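Local coordinates for glycosylation Associate Protein 1 (Streptococcus agalactiae serotype V, PDB 6OYC), which belongs to the Gap123 complex of the accessory Sec system and probably helps in the glycosylation and secretion of adhesins, at residues 18-23 / 63-68; 203-208 / 212-217. All coordinates share one frame; numbering follows the deposited sequence.

Interaction 1: 18-23 / 63-68; sequences NNYLWY and LHRYDL
Asn19 OD1 is gripped from two directions: a water donates a hydrogen bond to it, with 2.8 Å between water 1 O and Asn19 OD1, and the backbone N of Tyr20 makes a weak bond to it. The same water accepts from Arg65 NH2, with 3.0 Å between water 1 O and Arg65 NH2, so a single solvent molecule joins loop 18-23 to the end of helix 59-65. It sits at the edge of the guanidinium, in plane. The other limb of that group, Arg65 NH1, comes within 3.3 Å of Tyr20 OH, but the angle is too poor for a hydrogen bond; phenol and guanidinium arrive from opposite directions with their planes 46° apart. Tyr20 CG lies between its own backbone N and carbonyl carbon (chi1 44°), a torsion that lays the ring beneath the Asn19 amide, whose OD1 stands 4.2 Å above the Tyr20 ring plane, over its centre. The stronger partners lie elsewhere: Tyr20 OH is hydrogen-bonded to Glu127, and Arg65 NE forms a salt bridge with Glu128. Behind Arg65 the helix closes in a Schellman motif, Leu68 N reaching Leu63 O and Asp67, with positive phi, giving its N to His64 O. Glu128 probably stabilises the charged guanidinium, while no direct hydrogen bond joins loop and helix end: the link runs through one water.

Interaction 2: 203-208 / 212-217; sequences LSYSDI and IREKYL
This buried contact joins strand 204-205, at the edge of the antiparallel sheet, to helix 208-223, which follows it, and is held by one side-chain bond and one backbone bond, Tyr205 reaching across to Glu214 in the helix. Tyr205 OH donates to Glu214 OE1, with 2.7 Å between the two oxygens. The carboxylate oxygen lies at the edge of the ring, in plane, and is met on its syn side, although the phenol stands 32° out of the carboxylate plane. Ring and carboxylate planes are 49° apart, and the two side chains cross at about a right angle. Glu214 swings its CG opposite its own N (chi1 170°) and runs out straight to the phenol; its other oxygen, OE2, accepts from Leu201 N, while Lys202 N is bonded to Tyr205 OH. In the first turn of the helix, Ile212 N donates to Ile208 O at 3.1 Å, and Ile208 CG1 packs 4.0 Å from Ile212 CD1. Trp15 and Phe77 touch both isoleucines. Asp207 takes the N-cap position, its OD1 accepting from Glu210 N. A water links that cap to the helix, donating to Asp207 OD1 (2.7 Å from water 2 O) and accepting from Arg213 NH1. Both carboxylate oxygens of Glu214 thus have donors from the chain around the strand, and the cap's negative charge at the helix N-terminus would probably be favoured by the helix dipole and by nearby Arg213.

Interaction 2 is buried and local, joining the last strand of the antiparallel sheet to the helix that directly follows it; interaction 1 is a surface contact between a loop and the end of a helix 40 residues on. They share no helix or strand, and their centres lie about 27 Å apart, with nearest atoms about 12 Å apart. Each contains a water between an acceptor oxygen and an arginine, but in 18-23 / 63-68 this is the only hydrogen-bonded bridge within the two segments' own atoms and their water, whereas 203-208 / 212-217 adds direct bonds and isoleucine packing. Helix ends feature in both: a C-terminal Schellman motif in interaction 1, an N-cap in interaction 2.

Interaction 1: 18-23 / 63-68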
loop_
_atom_site.group_PDB
_atom_site.type_symbol
_atom_site.label_atom_id
_atom_site.label_comp_id
_atom_site.label_asym_id
_atom_site.label_seq_id
_atom_site.Cartn_x
_atom_site.Cartn_y
_atom_site.Cartn_z
ATOM N N ASN A 18 -10.359 -2.479 1.790
ATOM C CA ASN A 18 -9.236 -1.653 2.234
ATOM C C ASN A 18 -9.111 -0.354 1.449
ATOM O O ASN A 18 -8.190 0.422 1.709
ATOM C CB ASN A 18 -7.907 -2.431 2.143
ATOM C CG ASN A 18 -7.434 -2.644 0.703
ATOM O OD1 ASN A 18 -8.213 -2.547 -0.244
ATOM N ND2 ASN A 18 -6.140 -2.933 0.536
ATOM N N ASN A 19 -9.997 -0.097 0.489
ATOM C CA ASN A 19 -9.822 1.076 -0.350
ATOM C C ASN A 19 -9.910 2.349 0.489
ATOM O O ASN A 19 -10.476 2.368 1.586
ATOM C CB ASN A 19 -10.854 1.093 -1.484
ATOM C CG ASN A 19 -10.383 1.922 -2.689
ATOM O OD1 ASN A 19 -9.219 2.304 -2.763
ATOM N ND2 ASN A 19 -11.286 2.197 -3.630
ATOM N N TYR A 20 -9.288 3.403 -0.024
ATOM C CA TYR A 20 -9.178 4.691 0.649
ATOM C C TYR A 20 -9.657 5.784 -0.298
ATOM O O TYR A 20 -9.679 5.607 -1.517
ATOM C CB TYR A 20 -7.726 4.946 1.063
ATOM C CG TYR A 20 -6.768 4.577 -0.054
ATOM C CD1 TYR A 20 -6.587 5.422 -1.159
ATOM C CD2 TYR A 20 -6.059 3.372 -0.026
ATOM C CE1 TYR A 20 -5.726 5.075 -2.197
ATOM C CE2 TYR A 20 -5.189 3.023 -1.057
ATOM C CZ TYR A 20 -5.029 3.868 -2.138
ATOM O OH TYR A 20 -4.166 3.500 -3.152
ATOM N N LEU A 21 -10.038 6.924 0.255
ATOM C CA LEU A 21 -10.345 8.064 -0.604
ATOM C C LEU A 21 -9.101 8.488 -1.381
ATOM O O LEU A 21 -7.983 8.483 -0.851
ATOM C CB LEU A 21 -10.867 9.231 0.234
ATOM C CG LEU A 21 -11.998 8.836 1.186
ATOM C CD1 LEU A 21 -12.445 10.048 2.030
ATOM C CD2 LEU A 21 -13.151 8.253 0.393
ATOM N N TRP A 22 -9.303 8.877 -2.646
ATOM C CA TRP A 22 -8.166 9.140 -3.520
ATOM C C TRP A 22 -7.261 10.233 -2.976
ATOM O O TRP A 22 -6.056 10.245 -3.268
ATOM C CB TRP A 22 -8.645 9.499 -4.926
ATOM C CG TRP A 22 -9.199 10.905 -5.127
ATOM C CD1 TRP A 22 -10.520 11.255 -5.237
ATOM C CD2 TRP A 22 -8.449 12.125 -5.301
ATOM N NE1 TRP A 22 -10.637 12.607 -5.449
ATOM C CE2 TRP A 22 -9.385 13.164 -5.497
ATOM C CE3 TRP A 22 -7.082 12.434 -5.315
ATOM C CZ2 TRP A 22 -8.999 14.495 -5.705
ATOM C CZ3 TRP A 22 -6.695 13.753 -5.522
ATOM C CH2 TRP A 22 -7.652 14.770 -5.710
ATOM N N TYR A 23 -7.807 11.147 -2.186
ATOM C CA TYR A 23 -7.055 12.274 -1.660
ATOM C C TYR A 23 -6.636 12.068 -0.213
ATOM O O TYR A 23 -6.216 13.028 0.438
ATOM C CB TYR A 23 -7.892 13.550 -1.773
ATOM C CG TYR A 23 -9.282 13.424 -1.155
ATOM C CD1 TYR A 23 -9.490 13.645 0.203
ATOM C CD2 TYR A 23 -10.382 13.077 -1.934
ATOM C CE1 TYR A 23 -10.766 13.535 0.775
ATOM C CE2 TYR A 23 -11.664 12.970 -1.382
ATOM C CZ TYR A 23 -11.852 13.205 -0.032
ATOM O OH TYR A 23 -13.116 13.094 0.514
ATOM N N LEU A 63 -4.807 -4.658 -8.197
ATOM C CA LEU A 63 -3.796 -5.541 -8.778
ATOM C C LEU A 63 -3.125 -4.890 -9.968
ATOM O O LEU A 63 -1.917 -5.063 -10.182
ATOM C CB LEU A 63 -4.414 -6.872 -9.202
ATOM C CG LEU A 63 -4.926 -7.768 -8.062
ATOM C CD1 LEU A 63 -5.527 -9.034 -8.620
ATOM C CD2 LEU A 63 -3.814 -8.083 -7.069
ATOM N N HIS A 64 -3.903 -4.152 -10.762
ATOM C CA HIS A 64 -3.347 -3.476 -11.923
ATOM C C HIS A 64 -2.231 -2.531 -11.522
ATOM O O HIS A 64 -1.256 -2.374 -12.262
ATOM C CB HIS A 64 -4.435 -2.698 -12.648
ATOM C CG HIS A 64 -3.918 -1.906 -13.797
ATOM N ND1 HIS A 64 -3.837 -0.533 -13.773
ATOM C CD2 HIS A 64 -3.430 -2.296 -15.000
ATOM C CE1 HIS A 64 -3.339 -0.106 -14.920
ATOM N NE2 HIS A 64 -3.077 -1.157 -15.677
ATOM N N ARG A 65 -2.356 -1.921 -10.341
ATOM C CA ARG A 65 -1.361 -0.974 -9.858
ATOM C C ARG A 65 -0.007 -1.633 -9.673
ATOM O O ARG A 65 1.018 -0.956 -9.760
ATOM C CB ARG A 65 -1.818 -0.379 -8.527
ATOM C CG ARG A 65 -2.102 1.089 -8.517
ATOM C CD ARG A 65 -2.759 1.451 -7.199
ATOM N NE ARG A 65 -4.175 1.720 -7.383
ATOM C CZ ARG A 65 -5.093 1.524 -6.444
ATOM N NH1 ARG A 65 -4.723 1.055 -5.263
ATOM N NH2 ARG A 65 -6.368 1.814 -6.687
ATOM N N TYR A 66 0.020 -2.945 -9.407
ATOM C CA TYR A 66 1.270 -3.649 -9.161
ATOM C C TYR A 66 1.646 -4.593 -10.298
ATOM O O TYR A 66 2.466 -5.492 -10.101
ATOM C CB TYR A 66 1.187 -4.391 -7.829
ATOM C CG TYR A 66 0.936 -3.432 -6.688
ATOM C CD1 TYR A 66 1.983 -2.694 -6.143
ATOM C CD2 TYR A 66 -0.355 -3.219 -6.192
ATOM C CE1 TYR A 66 1.764 -1.791 -5.120
ATOM C CE2 TYR A 66 -0.590 -2.321 -5.156
ATOM C CZ TYR A 66 0.485 -1.610 -4.620
ATOM O OH TYR A 66 0.305 -0.700 -3.594
ATOM N N ASP A 67 1.077 -4.391 -11.492
ATOM C CA ASP A 67 1.345 -5.258 -12.647
ATOM C C ASP A 67 1.030 -6.719 -12.320
ATOM O O ASP A 67 1.765 -7.634 -12.705
ATOM C CB ASP A 67 2.790 -5.118 -13.140
ATOM C CG ASP A 67 3.148 -3.694 -13.543
ATOM O OD1 ASP A 67 2.265 -2.943 -14.014
ATOM O OD2 ASP A 67 4.328 -3.317 -13.378
ATOM N N LEU A 68 -0.057 -6.934 -11.573
ATOM C CA LEU A 68 -0.489 -8.271 -11.185
ATOM C C LEU A 68 -1.893 -8.611 -11.663
ATOM O O LEU A 68 -2.393 -9.687 -11.341
ATOM C CB LEU A 68 -0.423 -8.437 -9.668
ATOM C CG LEU A 68 0.975 -8.503 -9.061
ATOM C CD1 LEU A 68 0.869 -8.511 -7.554
ATOM C CD2 LEU A 68 1.693 -9.741 -9.567
HETATM O O HOH W 1 -7.748 0.533 -4.369
#

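Interaction 2: 203-208 / 212-217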
loop_
_atom_site.group_PDB
_atom_site.type_symbol
_atom_site.label_atom_id
_atom_site.label_comp_id
_atom_site.label_asym_id
_atom_site.label_seq_id
_atom_site.Cartn_x
_atom_site.Cartn_y
_atom_site.Cartn_z
ATOM N N LEU A 203 -27.542 -20.979 7.289
ATOM C CA LEU A 203 -28.351 -19.829 6.900
ATOM C C LEU A 203 -27.974 -18.579 7.675
ATOM O O LEU A 203 -28.226 -17.464 7.208
ATOM C CB LEU A 203 -29.844 -20.133 7.127
ATOM C CG LEU A 203 -30.860 -19.332 6.313
ATOM C CD1 LEU A 203 -30.697 -19.605 4.817
ATOM C CD2 LEU A 203 -32.279 -19.636 6.771
ATOM N N SER A 204 -27.347 -18.748 8.828
ATOM C CA SER A 204 -27.074 -17.647 9.732
ATOM C C SER A 204 -25.721 -17.911 10.377
ATOM O O SER A 204 -25.533 -18.956 11.002
ATOM C CB SER A 204 -28.190 -17.546 10.774
ATOM O OG SER A 204 -27.693 -17.095 12.023
ATOM N N TYR A 205 -24.771 -16.991 10.215
ATOM C CA TYR A 205 -23.435 -17.135 10.782
ATOM C C TYR A 205 -23.242 -16.148 11.926
ATOM O O TYR A 205 -23.843 -15.072 11.940
ATOM C CB TYR A 205 -22.363 -16.927 9.708
ATOM C CG TYR A 205 -22.393 -17.982 8.628
ATOM C CD1 TYR A 205 -23.328 -17.927 7.590
ATOM C CD2 TYR A 205 -21.497 -19.039 8.649
ATOM C CE1 TYR A 205 -23.360 -18.925 6.592
ATOM C CE2 TYR A 205 -21.507 -20.017 7.677
ATOM C CZ TYR A 205 -22.441 -19.965 6.650
ATOM O OH TYR A 205 -22.417 -20.959 5.684
ATOM N N SER A 206 -22.408 -16.520 12.903
ATOM C CA SER A 206 -22.224 -15.629 14.048
ATOM C C SER A 206 -21.463 -14.357 13.666
ATOM O O SER A 206 -21.682 -13.303 14.274
ATOM C CB SER A 206 -21.520 -16.365 15.186
ATOM O OG SER A 206 -20.287 -16.880 14.743
ATOM N N ASP A 207 -20.569 -14.428 12.678
ATOM C CA ASP A 207 -19.913 -13.236 12.144
ATOM C C ASP A 207 -19.391 -13.559 10.747
ATOM O O ASP A 207 -19.464 -14.701 10.290
ATOM C CB ASP A 207 -18.793 -12.740 13.061
ATOM C CG ASP A 207 -17.773 -13.820 13.390
ATOM O OD1 ASP A 207 -17.462 -14.682 12.530
ATOM O OD2 ASP A 207 -17.258 -13.792 14.521
ATOM N N ILE A 208 -18.860 -12.532 10.075
ATOM C CA ILE A 208 -18.434 -12.700 8.687
ATOM C C ILE A 208 -17.245 -13.656 8.595
ATOM O O ILE A 208 -17.100 -14.381 7.607
ATOM C CB ILE A 208 -18.140 -11.316 8.058
ATOM C CG1 ILE A 208 -18.129 -11.372 6.526
ATOM C CG2 ILE A 208 -16.809 -10.760 8.525
ATOM C CD1 ILE A 208 -19.225 -12.161 5.927
ATOM N N ILE A 212 -16.170 -16.864 6.063
ATOM C CA ILE A 212 -14.927 -16.830 5.298
ATOM C C ILE A 212 -14.099 -18.088 5.557
ATOM O O ILE A 212 -13.472 -18.633 4.634
ATOM C CB ILE A 212 -14.146 -15.537 5.608
ATOM C CG1 ILE A 212 -14.925 -14.340 5.063
ATOM C CG2 ILE A 212 -12.775 -15.577 4.966
ATOM C CD1 ILE A 212 -14.559 -13.039 5.663
ATOM N N ARG A 213 -14.080 -18.573 6.807
ATOM C CA ARG A 213 -13.385 -19.833 7.077
ATOM C C ARG A 213 -13.965 -20.943 6.220
ATOM O O ARG A 213 -13.222 -21.745 5.637
ATOM C CB ARG A 213 -13.465 -20.216 8.569
ATOM C CG ARG A 213 -12.863 -19.178 9.526
ATOM C CD ARG A 213 -12.549 -19.708 10.949
ATOM N NE ARG A 213 -13.708 -20.176 11.719
ATOM C CZ ARG A 213 -14.544 -19.390 12.408
ATOM N NH1 ARG A 213 -14.374 -18.077 12.411
ATOM N NH2 ARG A 213 -15.567 -19.920 13.091
ATOM N N GLU A 214 -15.294 -20.973 6.101
ATOM C CA GLU A 214 -15.956 -22.037 5.343
ATOM C C GLU A 214 -15.564 -21.976 3.874
ATOM O O GLU A 214 -15.180 -22.989 3.275
ATOM C CB GLU A 214 -17.478 -21.933 5.500
ATOM C CG GLU A 214 -18.237 -22.855 4.560
ATOM C CD GLU A 214 -19.747 -22.746 4.687
ATOM O OE1 GLU A 214 -20.270 -22.516 5.803
ATOM O OE2 GLU A 214 -20.419 -22.890 3.647
ATOM N N LYS A 215 -15.622 -20.778 3.281
ATOM C CA LYS A 215 -15.195 -20.633 1.893
ATOM C C LYS A 215 -13.722 -20.993 1.725
ATOM O O LYS A 215 -13.354 -21.670 0.760
ATOM C CB LYS A 215 -15.470 -19.212 1.400
ATOM C CG LYS A 215 -16.938 -18.855 1.376
ATOM C CD LYS A 215 -17.729 -19.881 0.568
ATOM C CE LYS A 215 -17.424 -19.788 -0.915
ATOM N NZ LYS A 215 -17.918 -20.987 -1.679
ATOM N N TYR A 216 -12.861 -20.585 2.664
ATOM C CA TYR A 216 -11.443 -20.919 2.514
ATOM C C TYR A 216 -11.214 -22.429 2.575
ATOM O O TYR A 216 -10.463 -22.993 1.765
ATOM C CB TYR A 216 -10.585 -20.233 3.572
ATOM C CG TYR A 216 -9.166 -20.726 3.469
ATOM C CD1 TYR A 216 -8.387 -20.399 2.366
ATOM C CD2 TYR A 216 -8.617 -21.562 4.434
ATOM C CE1 TYR A 216 -7.088 -20.852 2.236
ATOM C CE2 TYR A 216 -7.312 -22.026 4.319
ATOM C CZ TYR A 216 -6.552 -21.672 3.209
ATOM O OH TYR A 216 -5.253 -22.120 3.058
ATOM N N LEU A 217 -11.828 -23.105 3.550
ATOM C CA LEU A 217 -11.579 -24.536 3.649
ATOM C C LEU A 217 -12.082 -25.263 2.407
ATOM O O LEU A 217 -11.442 -26.211 1.943
ATOM C CB LEU A 217 -12.198 -25.091 4.930
ATOM C CG LEU A 217 -11.583 -24.426 6.168
ATOM C CD1 LEU A 217 -12.218 -24.943 7.449
ATOM C CD2 LEU A 217 -10.058 -24.562 6.218
HETATM O O HOH W 2 -15.982 -16.615 13.784
#